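Local coordinates for protein putative pore-forming toxin (PDB 3KOG) that is of unknown function but may act as a pore-forming toxin of Bacteroides vulgatus, probably exported as a lipoprotein, at residues Lys18-Val24 and Gln84-Val90; Asp27-Gly31 and Glu151-Ile155; Ile109-Ser115 and Ser182-Met188; Gly137-Asn143 and Ser210-Tyr216. One frame throughout, in Å; residues are numbered along the deposited sequence.

Contact 1 (Lys18-Val24 and Gln84-Val90); sequences KFIITPV and QFGAKEV
K18-V24 and F85-V90 run side by side as parallel strands, their axes 4.5 Å apart and 12° from exactly parallel. Seven backbone hydrogen bonds join them, starting at K18 N to Q84 O, and the donor alternates from strand to strand as parallel pairing demands. The last, V24 N to V90 O, is the shortest at 2.8 Å. Between these bonds CA-H groups also point at carbonyls, with A87 CA 3.1 Å from I20 O.

F19, I21, P23, K88 and V90 share one face. The F19 side chain, with CG anti to the backbone N (chi1 -164°), swings its ring across to the other strand: A87 CA sits over one ring face near the rim, while the K88 chain passes the edge, CE 3.6 Å from CZ of F19. G86, lacking a side chain, lets the ring come close, with F19 CD1 3.4 Å from G86 C. Further along, I21 CG2 meets V90 CG1 at 3.7 Å. The K88 amine ends on the carbonyl of T76. On the other face I20 CD1 abuts the edge of the F85 ring, 3.7 Å from CE1, and CB of K18 lies at the same edge, 3.9 Å from F85 CD1. E89 uses its carboxylate for a salt bridge to R164.

Strands 58-66 and 69-77 cover the I21 and V90 side, so this parallel pair, in a sheet otherwise built of antiparallel pairings, appears to form part of one layer of a beta sandwich, consistent with the transthyretin-like grouping of the DUF3869 family.

Contact 2 (Asp27-Gly31 and Glu151-Ile155); sequences DATTG and EIKNI
A28 and N154 bury the most surface here, and a single hydrogen bond links them: N154 ND2 gives its hydrogen to A28 O over 2.9 Å, at an N-H...O angle of 158°. The carbonyl oxygen lies within the amide plane of N154, but the nitrogen stands well above the carbonyl plane of A28, so the amide approaches the oxygen obliquely. Having CG anti to the carbonyl carbon (chi1 -74°) swings ND2 of N154 to this oxygen; the course of the helix backbone already places N154 CB 3.2 Å from A28 O. The helix thus grips the loop through a main-chain atom.

The methyl of A28 packs against the helix as well, its CB 3.5 Å from CG1 of I155, tighter than ordinary van der Waals contact. I93 and F98 border the isoleucine. E151, one helical turn before I155, adds to the contact: its CG lies 3.7 Å from A28 O, and its chain extends in parallel with the T29 side chain, with OE2 3.5 Å from T29 CG2. The carboxylate itself is held by S95 OG and N97 ND2.

The loop carries its own bracing. D27 OD1 accepts both T29 OG1, at 2.6 Å, and T29 N from the same face of the carboxylate, and D27 O takes the N-H groups of T30 and G31. G31 takes a positive phi, which lets the chain turn back toward strand 32-33.

An Asx turn begins this connection between the antiparallel strands 18-27 and 32-33, and helix 150-158 packs against the A28 side of this beta-hairpin turn, at one end of the molecule.

Contact 3 (Ile109-Ser115 and Ser182-Met188); sequences IETTKHS and SVFVDYM
H114 lays its imidazole flat on the phenyl ring of F184 in an offset stack, centroids 3.8 Å apart and planes 7° from parallel. CZ of F184 sits above the middle of the imidazole, while H114 CD2 sits above the middle of the phenyl. H114 reaches this place with CG anti to its backbone N (chi1 -175°), which also carries NE2 to S182 OG, 2.8 Å away at the ring's edge and in its plane. That hydrogen bond and the stack together would restrain the ring's rotation, and F117 meets the same imidazole steeply.

At the edge of the F184 ring lies T112 CG2, 3.6 Å from CD2. The other branch of T112 turns to D186, OG1 donating to OD2 over 2.9 Å from above the carboxylate plane, as the two side chains extend together. At the far end I109 CG1 touches the selenium of M188.

The strands are antiparallel with a classic beta bulge: E110 N and T111 N both address Y187 O, the first at 2.7 Å and the second in a weak bond of 3.4 Å. Beyond the last regular pair, S115 OG accepts V183 N at 2.9 Å, a hydroxyl standing in for a backbone carbonyl. E110 and Y187 send their polar ends elsewhere, to K135 and to T133 O.

The stack and the side-chain hydrogen bonds H114-S182 and T112-D186 therefore supplement the backbone pairing, and probably restrict the side chains involved.

Contact 4 (Gly137-Asn143 and Ser210-Tyr216); sequences GSEVIKN and SFTVDSY
E139 and D214 project together from neighbouring strands; in the E139 position described here, one of two, their carboxylates are turned 45° against each other, with E139 OE2 3.8 Å from D214 OD2. The E139 chain starts between its backbone N and carbonyl carbon (chi1 47°) and extends obliquely across to Y216, whose OH donates to OE2 over 3.1 Å. The hydroxyl comes from above the carboxylate plane, 38° out of it, while OE2 lies in the plane of the tyrosine ring, at its edge. This bond is certain only for the conformer described.

I141 crosses D214 at about a right angle and lays CD1 against the carboxylate, 3.5 Å from OD1. The chain bulges at this point: I141 N and K142 N both face T212 O, the first at 2.8 Å and the second weakly at 3.4 Å. On the opposite face V140 CG2 lies 4.2 Å from V213 CG2 and also approaches the F211 ring. F211 in turn meets the rings of Y194 and Y159, with I156 of helix 150-158 beside it.

D214 OD1 is held by T191 OG1, and OD2 has a long, weak ion pair with K189. In this conformer two acids so close would repel each other and might favour protonation of one of them, a cost that the Y216 hydroxyl, T191 and the distant lysine probably lower.

From the N terminus, strand 18-27 enters contact 1 and runs on into the turn of contact 2. Contact 1 closes first, when strand 85-94 returns beside strand 18-27. The chain then passes through 109-115 and 137-143, opening contacts 3 and 4, before 151-155 closes contact 2, which thus crosses all three others. Contact 3 closes at 182-188 and contact 4 at 210-216, so these two cross as well, and both are in series with contact 1. Contacts 1, 3 and 4 belong to one mixed sheet. Contacts 3 and 4 touch where E110 packs on Y216; contact 2, about 35 Å centre to centre from contact 3, joins a turn to the helix on the opposite side of the chain's centre.

Contact 1 (Lys18-Val24 and Gln84-Val90)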
# COMPACT_ATOMS: atom_id res chain seq x y z
N LYS A 18 -5.53 3.65 -9.30
CA LYS A 18 -6.03 2.49 -8.53
C LYS A 18 -5.13 2.18 -7.41
O LYS A 18 -3.91 2.23 -7.54
CB LYS A 18 -6.25 1.29 -9.42
CG LYS A 18 -6.80 0.07 -8.66
CD LYS A 18 -6.96 -1.15 -9.59
CE LYS A 18 -8.15 -1.06 -10.53
NZ LYS A 18 -8.15 -2.41 -11.24
N PHE A 19 -5.73 1.82 -6.26
CA PHE A 19 -4.97 1.50 -5.07
C PHE A 19 -5.67 0.35 -4.36
O PHE A 19 -6.90 0.39 -4.21
CB PHE A 19 -4.83 2.70 -4.16
CG PHE A 19 -3.75 2.52 -3.12
CD1 PHE A 19 -2.44 2.81 -3.42
CD2 PHE A 19 -4.07 2.07 -1.87
CE1 PHE A 19 -1.46 2.64 -2.50
CE2 PHE A 19 -3.09 1.89 -0.91
CZ PHE A 19 -1.75 2.18 -1.26
N ILE A 20 -4.89 -0.69 -4.02
CA ILE A 20 -5.40 -1.89 -3.33
C ILE A 20 -4.85 -1.99 -1.94
O ILE A 20 -3.64 -1.95 -1.72
CB ILE A 20 -5.09 -3.14 -4.15
CG1 ILE A 20 -5.78 -3.02 -5.54
CG2 ILE A 20 -5.57 -4.42 -3.43
CD1 ILE A 20 -5.30 -4.09 -6.55
N ILE A 21 -5.75 -2.13 -0.98
CA ILE A 21 -5.41 -2.39 0.39
C ILE A 21 -5.69 -3.84 0.75
O ILE A 21 -6.82 -4.36 0.54
CB ILE A 21 -6.28 -1.48 1.35
CG1 ILE A 21 -5.94 0.01 1.20
CG2 ILE A 21 -6.07 -1.96 2.87
CD1 ILE A 21 -7.06 0.96 1.78
N THR A 22 -4.68 -4.51 1.26
CA THR A 22 -4.78 -5.92 1.62
C THR A 22 -4.62 -6.12 3.13
O THR A 22 -3.52 -6.07 3.66
CB THR A 22 -3.75 -6.78 0.84
OG1 THR A 22 -3.95 -6.61 -0.58
CG2 THR A 22 -3.89 -8.25 1.20
N PRO A 23 -5.73 -6.38 3.83
CA PRO A 23 -5.66 -6.66 5.26
C PRO A 23 -5.08 -8.04 5.53
O PRO A 23 -5.33 -8.98 4.78
CB PRO A 23 -7.15 -6.61 5.72
CG PRO A 23 -7.91 -6.20 4.57
CD PRO A 23 -7.12 -6.30 3.35
N VAL A 24 -4.23 -8.10 6.56
CA VAL A 24 -3.67 -9.31 7.11
C VAL A 24 -4.06 -9.31 8.61
O VAL A 24 -3.71 -8.34 9.32
CB VAL A 24 -2.16 -9.31 6.99
CG1 VAL A 24 -1.57 -10.60 7.62
CG2 VAL A 24 -1.69 -9.11 5.52
N GLN A 84 -1.79 6.02 -12.13
CA GLN A 84 -0.96 5.52 -11.10
C GLN A 84 -1.63 4.31 -10.43
O GLN A 84 -2.85 4.23 -10.30
CB GLN A 84 -0.63 6.58 -10.06
CG GLN A 84 0.22 7.69 -10.57
CD GLN A 84 0.73 8.57 -9.45
OE1 GLN A 84 -0.02 9.38 -8.89
NE2 GLN A 84 2.04 8.44 -9.13
N PHE A 85 -0.79 3.37 -10.05
CA PHE A 85 -1.24 2.15 -9.41
C PHE A 85 -0.36 1.84 -8.20
O PHE A 85 0.87 1.74 -8.30
CB PHE A 85 -1.23 0.98 -10.39
CG PHE A 85 -1.55 -0.33 -9.71
CD1 PHE A 85 -2.85 -0.61 -9.32
CD2 PHE A 85 -0.51 -1.17 -9.28
CE1 PHE A 85 -3.16 -1.81 -8.59
CE2 PHE A 85 -0.80 -2.34 -8.53
CZ PHE A 85 -2.13 -2.67 -8.21
N GLY A 86 -1.01 1.58 -7.06
CA GLY A 86 -0.32 1.21 -5.84
C GLY A 86 -1.07 0.15 -5.04
O GLY A 86 -2.25 -0.11 -5.29
N ALA A 87 -0.37 -0.46 -4.08
CA ALA A 87 -0.98 -1.41 -3.19
C ALA A 87 -0.22 -1.35 -1.86
O ALA A 87 0.99 -1.12 -1.87
CB ALA A 87 -0.91 -2.83 -3.79
N LYS A 88 -0.90 -1.69 -0.76
CA LYS A 88 -0.25 -1.68 0.58
C LYS A 88 -0.97 -2.75 1.39
O LYS A 88 -2.20 -2.86 1.30
CB LYS A 88 -0.52 -0.32 1.26
CG LYS A 88 0.54 0.16 2.23
CD LYS A 88 0.09 1.45 2.98
CE LYS A 88 -0.58 2.58 2.12
NZ LYS A 88 -0.29 4.01 2.51
N GLU A 89 -0.22 -3.49 2.18
CA GLU A 89 -0.78 -4.40 3.18
C GLU A 89 -1.02 -3.67 4.47
O GLU A 89 -0.29 -2.72 4.78
CB GLU A 89 0.18 -5.56 3.47
CG GLU A 89 0.26 -6.52 2.35
CD GLU A 89 0.98 -7.83 2.72
OE1 GLU A 89 1.79 -7.83 3.67
OE2 GLU A 89 0.71 -8.85 2.02
N VAL A 90 -2.04 -4.08 5.23
CA VAL A 90 -2.23 -3.49 6.55
C VAL A 90 -2.48 -4.61 7.52
O VAL A 90 -3.29 -5.52 7.27
CB VAL A 90 -3.41 -2.49 6.57
CG1 VAL A 90 -4.72 -3.15 6.15
CG2 VAL A 90 -3.51 -1.77 7.97

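Contact 2 (Asp27-Gly31 and Glu151-Ile155)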
# COMPACT_ATOMS: atom_id res chain seq x y z
N ASP A 27 -3.81 -13.20 14.94
CA ASP A 27 -4.24 -13.52 16.25
C ASP A 27 -2.98 -13.52 17.14
O ASP A 27 -2.15 -14.40 17.03
CB ASP A 27 -4.88 -14.89 16.23
CG ASP A 27 -5.27 -15.38 17.59
OD1 ASP A 27 -5.14 -14.68 18.61
OD2 ASP A 27 -5.76 -16.51 17.62
N ALA A 28 -2.90 -12.54 18.01
CA ALA A 28 -1.70 -12.27 18.82
C ALA A 28 -1.50 -13.34 19.86
O ALA A 28 -0.38 -13.50 20.41
CB ALA A 28 -1.83 -10.88 19.50
N THR A 29 -2.57 -14.05 20.19
CA THR A 29 -2.45 -14.99 21.26
C THR A 29 -1.62 -16.17 20.81
O THR A 29 -0.92 -16.81 21.61
CB THR A 29 -3.82 -15.35 21.86
OG1 THR A 29 -4.64 -15.92 20.87
CG2 THR A 29 -4.49 -14.03 22.41
N THR A 30 -1.60 -16.41 19.52
CA THR A 30 -0.83 -17.49 19.01
C THR A 30 0.20 -17.14 17.94
O THR A 30 1.06 -17.94 17.61
CB THR A 30 -1.82 -18.54 18.55
OG1 THR A 30 -1.12 -19.74 18.22
CG2 THR A 30 -2.63 -18.05 17.41
N GLY A 31 0.11 -15.94 17.39
CA GLY A 31 0.95 -15.52 16.28
C GLY A 31 0.50 -16.00 14.91
O GLY A 31 1.29 -16.00 13.99
N GLU A 151 2.36 -12.85 24.17
CA GLU A 151 1.31 -12.15 23.42
C GLU A 151 1.87 -10.81 22.89
O GLU A 151 1.71 -10.47 21.71
CB GLU A 151 0.08 -11.93 24.31
CG GLU A 151 -1.19 -11.72 23.54
CD GLU A 151 -2.40 -11.39 24.37
OE1 GLU A 151 -2.35 -11.52 25.59
OE2 GLU A 151 -3.42 -11.01 23.76
N ILE A 152 2.55 -10.08 23.78
CA ILE A 152 3.19 -8.82 23.41
C ILE A 152 4.26 -9.09 22.32
O ILE A 152 4.31 -8.40 21.28
CB ILE A 152 3.79 -8.11 24.61
CG1 ILE A 152 2.66 -7.57 25.51
CG2 ILE A 152 4.71 -6.97 24.11
CD1 ILE A 152 3.14 -7.08 26.91
N LYS A 153 5.06 -10.12 22.55
CA LYS A 153 6.09 -10.49 21.56
C LYS A 153 5.48 -10.85 20.21
O LYS A 153 6.03 -10.49 19.16
CB LYS A 153 7.00 -11.62 22.09
CG LYS A 153 7.85 -11.15 23.29
CD LYS A 153 8.84 -12.23 23.83
CE LYS A 153 8.14 -13.44 24.40
NZ LYS A 153 9.10 -14.39 25.15
N ASN A 154 4.34 -11.54 20.22
CA ASN A 154 3.68 -11.92 18.96
C ASN A 154 3.21 -10.71 18.15
O ASN A 154 3.29 -10.69 16.89
CB ASN A 154 2.48 -12.86 19.25
CG ASN A 154 2.92 -14.27 19.63
OD1 ASN A 154 4.04 -14.65 19.35
ND2 ASN A 154 2.04 -15.05 20.26
N ILE A 155 2.66 -9.74 18.88
CA ILE A 155 2.24 -8.48 18.29
C ILE A 155 3.41 -7.79 17.59
O ILE A 155 3.33 -7.36 16.42
CB ILE A 155 1.60 -7.55 19.37
CG1 ILE A 155 0.32 -8.16 19.91
CG2 ILE A 155 1.25 -6.19 18.75
CD1 ILE A 155 -0.39 -7.40 21.09

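Contact 3 (Ile109-Ser115 and Ser182-Met188)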
# COMPACT_ATOMS: atom_id res chain seq x y z
N ILE A 109 9.97 8.59 -0.38
CA ILE A 109 10.37 7.80 -1.55
C ILE A 109 11.74 7.31 -1.21
O ILE A 109 12.65 8.10 -0.94
CB ILE A 109 10.39 8.63 -2.85
CG1 ILE A 109 8.97 9.09 -3.19
CG2 ILE A 109 11.06 7.82 -3.98
CD1 ILE A 109 8.87 10.33 -4.10
N GLU A 110 11.92 6.00 -1.21
CA GLU A 110 13.26 5.46 -1.00
C GLU A 110 14.06 5.36 -2.31
O GLU A 110 15.25 5.62 -2.33
CB GLU A 110 13.15 4.08 -0.40
CG GLU A 110 14.44 3.40 -0.18
CD GLU A 110 14.23 2.06 0.50
OE1 GLU A 110 13.48 1.21 -0.05
OE2 GLU A 110 14.85 1.88 1.56
N THR A 111 13.40 4.89 -3.37
CA THR A 111 14.03 4.70 -4.67
C THR A 111 13.03 5.05 -5.75
O THR A 111 11.83 4.77 -5.59
CB THR A 111 14.54 3.25 -4.84
OG1 THR A 111 15.45 2.98 -3.79
CG2 THR A 111 15.25 3.06 -6.18
N THR A 112 13.49 5.72 -6.81
CA THR A 112 12.68 5.98 -7.98
C THR A 112 13.40 5.26 -9.12
O THR A 112 14.64 5.34 -9.20
CB THR A 112 12.58 7.49 -8.24
OG1 THR A 112 11.95 8.11 -7.13
CG2 THR A 112 11.74 7.81 -9.47
N LYS A 113 12.67 4.46 -9.89
CA LYS A 113 13.19 3.78 -11.10
C LYS A 113 12.41 4.33 -12.28
O LYS A 113 11.20 4.58 -12.17
CB LYS A 113 12.97 2.27 -11.05
CG LYS A 113 13.53 1.59 -9.81
CD LYS A 113 13.72 0.05 -10.02
CE LYS A 113 12.66 -0.56 -10.93
NZ LYS A 113 12.38 -1.99 -10.61
N HIS A 114 13.09 4.52 -13.41
CA HIS A 114 12.48 5.11 -14.55
C HIS A 114 12.99 4.40 -15.80
O HIS A 114 14.19 4.29 -16.00
CB HIS A 114 12.86 6.59 -14.62
CG HIS A 114 12.18 7.34 -15.71
ND1 HIS A 114 12.77 8.38 -16.39
CD2 HIS A 114 10.95 7.19 -16.26
CE1 HIS A 114 11.92 8.86 -17.27
NE2 HIS A 114 10.81 8.15 -17.22
N SER A 115 12.07 3.94 -16.63
CA SER A 115 12.43 3.37 -17.91
C SER A 115 12.93 4.46 -18.90
O SER A 115 12.79 5.69 -18.64
CB SER A 115 11.22 2.68 -18.51
OG SER A 115 10.25 3.63 -18.88
N SER A 182 6.87 6.57 -20.82
CA SER A 182 7.80 5.92 -19.94
C SER A 182 7.09 5.46 -18.68
O SER A 182 5.93 5.78 -18.44
CB SER A 182 8.97 6.85 -19.59
OG SER A 182 8.53 7.99 -18.85
N VAL A 183 7.81 4.70 -17.86
CA VAL A 183 7.21 4.24 -16.61
C VAL A 183 8.15 4.56 -15.44
O VAL A 183 9.30 4.24 -15.48
CB VAL A 183 6.91 2.74 -16.67
CG1 VAL A 183 6.23 2.27 -15.36
CG2 VAL A 183 6.01 2.43 -17.87
N PHE A 184 7.59 5.13 -14.38
CA PHE A 184 8.25 5.21 -13.07
C PHE A 184 7.75 4.12 -12.12
O PHE A 184 6.59 3.76 -12.14
CB PHE A 184 8.05 6.57 -12.40
CG PHE A 184 8.74 7.71 -13.07
CD1 PHE A 184 8.14 8.37 -14.14
CD2 PHE A 184 9.93 8.17 -12.58
CE1 PHE A 184 8.80 9.48 -14.75
CE2 PHE A 184 10.59 9.23 -13.19
CZ PHE A 184 10.00 9.88 -14.28
N VAL A 185 8.67 3.60 -11.32
CA VAL A 185 8.35 2.75 -10.19
C VAL A 185 8.97 3.39 -8.96
O VAL A 185 10.19 3.60 -8.91
CB VAL A 185 8.87 1.32 -10.39
CG1 VAL A 185 8.56 0.45 -9.16
CG2 VAL A 185 8.27 0.72 -11.68
N ASP A 186 8.15 3.69 -7.95
CA ASP A 186 8.64 4.26 -6.74
C ASP A 186 8.48 3.28 -5.60
O ASP A 186 7.39 2.79 -5.39
CB ASP A 186 7.91 5.54 -6.40
CG ASP A 186 8.26 6.69 -7.35
OD1 ASP A 186 7.68 6.75 -8.43
OD2 ASP A 186 9.12 7.52 -7.01
N TYR A 187 9.56 3.04 -4.87
CA TYR A 187 9.53 2.30 -3.63
C TYR A 187 9.42 3.28 -2.50
O TYR A 187 10.24 4.15 -2.35
CB TYR A 187 10.81 1.48 -3.46
CG TYR A 187 11.07 0.41 -4.48
CD1 TYR A 187 10.06 -0.11 -5.25
CD2 TYR A 187 12.34 -0.15 -4.59
CE1 TYR A 187 10.30 -1.10 -6.14
CE2 TYR A 187 12.59 -1.15 -5.49
CZ TYR A 187 11.54 -1.61 -6.28
OH TYR A 187 11.74 -2.63 -7.19
N MSE A 188 8.36 3.12 -1.72
CA MSE A 188 8.00 3.97 -0.61
C MSE A 188 8.44 3.25 0.70
O MSE A 188 8.24 2.02 0.83
CB MSE A 188 6.47 4.13 -0.59
CG MSE A 188 5.80 4.57 -1.92
SE MSE A 188 6.56 6.23 -2.53
CE MSE A 188 6.28 7.32 -0.97

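Contact 4 (Gly137-Asn143 and Ser210-Tyr216)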
# COMPACT_ATOMS: atom_id res chain seq x y z
N GLY A 137 6.61 -5.25 2.32
CA GLY A 137 6.90 -5.91 3.56
C GLY A 137 7.21 -4.93 4.65
O GLY A 137 6.92 -3.77 4.52
N SER A 138 7.80 -5.42 5.71
CA SER A 138 7.81 -4.73 6.98
C SER A 138 8.94 -5.32 7.86
O SER A 138 9.18 -6.53 7.84
CB SER A 138 6.46 -4.94 7.62
OG SER A 138 6.34 -4.29 8.83
N GLU A 139 9.64 -4.43 8.57
CA GLU A 139 10.69 -4.77 9.53
C GLU A 139 10.59 -3.88 10.78
O GLU A 139 10.38 -2.67 10.68
CB GLU A 139 12.10 -4.64 8.91
CG GLU A 139 12.35 -3.34 8.12
CD GLU A 139 13.82 -3.11 7.71
OE1 GLU A 139 14.66 -4.04 7.86
OE2 GLU A 139 14.14 -1.97 7.24
N VAL A 140 10.74 -4.48 11.96
CA VAL A 140 10.77 -3.70 13.22
C VAL A 140 12.20 -3.21 13.39
O VAL A 140 13.12 -4.00 13.41
CB VAL A 140 10.31 -4.54 14.43
CG1 VAL A 140 10.54 -3.77 15.75
CG2 VAL A 140 8.84 -4.88 14.28
N ILE A 141 12.40 -1.88 13.46
CA ILE A 141 13.76 -1.32 13.56
C ILE A 141 14.07 -0.86 14.96
O ILE A 141 15.20 -0.53 15.27
CB ILE A 141 14.03 -0.21 12.50
CG1 ILE A 141 13.17 1.06 12.75
CG2 ILE A 141 13.85 -0.83 11.08
CD1 ILE A 141 13.43 2.25 11.82
N LYS A 142 13.06 -0.84 15.83
CA LYS A 142 13.30 -0.46 17.22
C LYS A 142 12.19 -1.07 18.05
O LYS A 142 11.02 -1.09 17.66
CB LYS A 142 13.32 1.08 17.36
CG LYS A 142 13.70 1.57 18.71
CD LYS A 142 13.86 3.10 18.72
CE LYS A 142 13.95 3.60 20.19
NZ LYS A 142 13.91 5.08 20.26
N ASN A 143 12.59 -1.55 19.22
CA ASN A 143 11.69 -2.25 20.10
C ASN A 143 12.11 -2.02 21.53
O ASN A 143 13.18 -2.48 21.93
CB ASN A 143 11.72 -3.73 19.75
CG ASN A 143 10.94 -4.58 20.70
OD1 ASN A 143 10.16 -4.09 21.52
ND2 ASN A 143 11.12 -5.89 20.58
N SER A 210 6.57 0.14 23.15
CA SER A 210 6.62 0.97 21.94
C SER A 210 7.61 0.35 20.96
O SER A 210 8.66 -0.13 21.36
CB SER A 210 7.08 2.39 22.29
OG SER A 210 7.16 3.14 21.11
N PHE A 211 7.28 0.37 19.70
CA PHE A 211 8.18 -0.16 18.67
C PHE A 211 8.00 0.62 17.39
O PHE A 211 6.94 1.28 17.17
CB PHE A 211 7.99 -1.66 18.47
CG PHE A 211 6.61 -2.05 17.95
CD1 PHE A 211 5.54 -2.15 18.81
CD2 PHE A 211 6.44 -2.35 16.63
CE1 PHE A 211 4.28 -2.51 18.35
CE2 PHE A 211 5.20 -2.74 16.15
CZ PHE A 211 4.12 -2.81 17.03
N THR A 212 9.06 0.60 16.56
CA THR A 212 9.06 1.37 15.32
C THR A 212 9.23 0.42 14.14
O THR A 212 10.08 -0.47 14.15
CB THR A 212 10.19 2.42 15.33
OG1 THR A 212 10.00 3.30 16.46
CG2 THR A 212 10.20 3.22 14.00
N VAL A 213 8.42 0.65 13.12
CA VAL A 213 8.39 -0.21 11.93
C VAL A 213 8.72 0.54 10.63
O VAL A 213 8.11 1.58 10.34
CB VAL A 213 7.03 -0.81 11.76
CG1 VAL A 213 7.02 -1.77 10.56
CG2 VAL A 213 6.59 -1.50 13.10
N ASP A 214 9.62 -0.03 9.84
CA ASP A 214 9.76 0.42 8.46
C ASP A 214 8.99 -0.53 7.57
O ASP A 214 9.19 -1.74 7.60
CB ASP A 214 11.23 0.44 7.99
CG ASP A 214 12.01 1.65 8.48
OD1 ASP A 214 11.45 2.64 9.02
OD2 ASP A 214 13.22 1.62 8.24
N SER A 215 8.06 0.02 6.81
CA SER A 215 7.23 -0.78 5.92
C SER A 215 7.37 -0.21 4.50
O SER A 215 7.55 1.00 4.29
CB SER A 215 5.75 -0.80 6.33
OG SER A 215 5.16 0.46 6.40
N TYR A 216 7.25 -1.12 3.54
CA TYR A 216 7.58 -0.83 2.16
C TYR A 216 6.44 -1.17 1.27
O TYR A 216 5.79 -2.17 1.48
CB TYR A 216 8.80 -1.63 1.72
CG TYR A 216 10.03 -1.29 2.50
CD1 TYR A 216 10.30 -1.92 3.72
CD2 TYR A 216 10.89 -0.30 2.07
CE1 TYR A 216 11.38 -1.58 4.46
CE2 TYR A 216 12.01 0.04 2.80
CZ TYR A 216 12.24 -0.61 4.00
OH TYR A 216 13.33 -0.27 4.75